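Local coordinates for protein HTH-type transcriptional repressor MdtR (Bacillus subtilis, PDB 1S3J) that represses the multidrug resistance operon mdtRP by binding directly, as a MarR-family homodimer, to its promoter region, at residues 77-82 / 96-101. Numbering follows the deposited sequence.
Sequences QKNLIA and SLTDEG
T98 turns its hydroxyl to the backbone of N79, OG1 donating to N79 O over 2.7 Å. With chi1 at 59°, OG1 sits between its own backbone N and carbonyl carbon, where it also accepts from G101 N as the N-cap of helix 99-120. A threonine suits this place because its two branches do different work: OG1 joins the turn to the helix start, while CG2 lies against the I81 backbone, 3.5 Å from I81 C. N79 ends the preceding helix with positive phi in a Schellman motif, which asparagine tolerates well; its amide reaches E100, ND2 lying 3.1 Å from OE1, with amide and carboxylate planes 73° apart. G101, lacking a side chain, lets L80 O approach its CA to 3.3 Å, and the same oxygen accepts from T98 N, which stands above the carbonyl plane. A82 and S96 form an antiparallel hydrogen-bonded pair, and a water links S96 OG to A82 O. This is the base of the MarR wing hairpin, strands 81-85 and 93-97, where it meets helices 65-77 and 99-120. L80 and I81 pack on L75 of helix 65-77, and I81 and L97 share L43 of helix 37-49.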
# COMPACT_ATOMS: atom_id res chain seq x y z
N GLN A 77 -3.30 -17.05 -20.58
CA GLN A 77 -3.12 -18.45 -20.24
C GLN A 77 -4.23 -18.98 -19.32
O GLN A 77 -4.59 -20.15 -19.37
CB GLN A 77 -1.75 -18.65 -19.57
CG GLN A 77 -1.39 -20.10 -19.24
CD GLN A 77 -1.75 -20.53 -17.83
OE1 GLN A 77 -2.10 -21.69 -17.60
NE2 GLN A 77 -1.67 -19.61 -16.89
N LYS A 78 -4.77 -18.09 -18.49
CA LYS A 78 -5.89 -18.40 -17.62
C LYS A 78 -7.22 -18.05 -18.28
O LYS A 78 -8.27 -18.25 -17.68
CB LYS A 78 -5.73 -17.67 -16.27
CG LYS A 78 -4.47 -18.08 -15.54
CD LYS A 78 -4.38 -17.51 -14.13
CE LYS A 78 -3.58 -16.21 -14.10
NZ LYS A 78 -3.33 -15.72 -12.71
N ASN A 79 -7.14 -17.52 -19.51
CA ASN A 79 -8.28 -17.24 -20.39
C ASN A 79 -9.19 -16.15 -19.82
O ASN A 79 -10.42 -16.22 -19.91
CB ASN A 79 -9.07 -18.54 -20.69
CG ASN A 79 -10.30 -18.29 -21.58
OD1 ASN A 79 -10.24 -17.61 -22.62
ND2 ASN A 79 -11.44 -18.86 -21.15
N LEU A 80 -8.56 -15.13 -19.25
CA LEU A 80 -9.27 -14.05 -18.59
C LEU A 80 -9.28 -12.81 -19.44
O LEU A 80 -10.07 -11.90 -19.22
CB LEU A 80 -8.60 -13.74 -17.26
CG LEU A 80 -8.43 -14.92 -16.30
CD1 LEU A 80 -7.77 -14.44 -15.00
CD2 LEU A 80 -9.77 -15.61 -16.03
N ILE A 81 -8.34 -12.75 -20.38
CA ILE A 81 -8.30 -11.71 -21.38
C ILE A 81 -8.05 -12.32 -22.76
O ILE A 81 -7.60 -13.46 -22.87
CB ILE A 81 -7.19 -10.69 -21.08
CG1 ILE A 81 -5.82 -11.34 -21.27
CG2 ILE A 81 -7.36 -10.09 -19.68
CD1 ILE A 81 -4.73 -10.36 -21.33
N ALA A 82 -8.31 -11.52 -23.79
CA ALA A 82 -7.95 -11.86 -25.16
C ALA A 82 -7.15 -10.71 -25.75
O ALA A 82 -7.36 -9.55 -25.39
CB ALA A 82 -9.21 -12.12 -25.99
N SER A 96 -8.70 -7.03 -24.01
CA SER A 96 -10.06 -6.94 -23.52
C SER A 96 -10.39 -8.10 -22.59
O SER A 96 -9.67 -9.11 -22.55
CB SER A 96 -11.04 -6.87 -24.70
OG SER A 96 -10.84 -7.96 -25.58
N LEU A 97 -11.45 -7.97 -21.81
CA LEU A 97 -11.88 -9.08 -20.94
C LEU A 97 -12.58 -10.16 -21.72
O LEU A 97 -13.34 -9.86 -22.61
CB LEU A 97 -12.84 -8.59 -19.86
CG LEU A 97 -12.34 -7.51 -18.93
CD1 LEU A 97 -13.50 -7.02 -18.11
CD2 LEU A 97 -11.23 -8.06 -18.04
N THR A 98 -12.34 -11.41 -21.36
CA THR A 98 -13.21 -12.51 -21.74
C THR A 98 -14.39 -12.54 -20.76
O THR A 98 -14.41 -11.78 -19.77
CB THR A 98 -12.47 -13.85 -21.69
OG1 THR A 98 -11.98 -14.07 -20.36
CG2 THR A 98 -11.21 -13.84 -22.57
N ASP A 99 -15.37 -13.42 -21.03
CA ASP A 99 -16.49 -13.67 -20.13
C ASP A 99 -15.93 -14.13 -18.79
O ASP A 99 -16.37 -13.68 -17.74
CB ASP A 99 -17.44 -14.78 -20.64
CG ASP A 99 -18.43 -14.32 -21.74
OD1 ASP A 99 -18.48 -13.11 -22.07
OD2 ASP A 99 -19.21 -15.12 -22.33
N GLU A 100 -14.95 -15.03 -18.84
CA GLU A 100 -14.41 -15.66 -17.64
C GLU A 100 -13.61 -14.67 -16.81
O GLU A 100 -13.55 -14.79 -15.59
CB GLU A 100 -13.52 -16.87 -17.99
CG GLU A 100 -14.29 -18.10 -18.44
CD GLU A 100 -14.33 -18.26 -19.96
OE1 GLU A 100 -14.44 -19.43 -20.41
OE2 GLU A 100 -14.24 -17.25 -20.71
N GLY A 101 -13.02 -13.69 -17.49
CA GLY A 101 -12.23 -12.65 -16.84
C GLY A 101 -13.11 -11.63 -16.15
O GLY A 101 -12.75 -11.15 -15.08
O HOH W 1 -8.64 -7.67 -27.00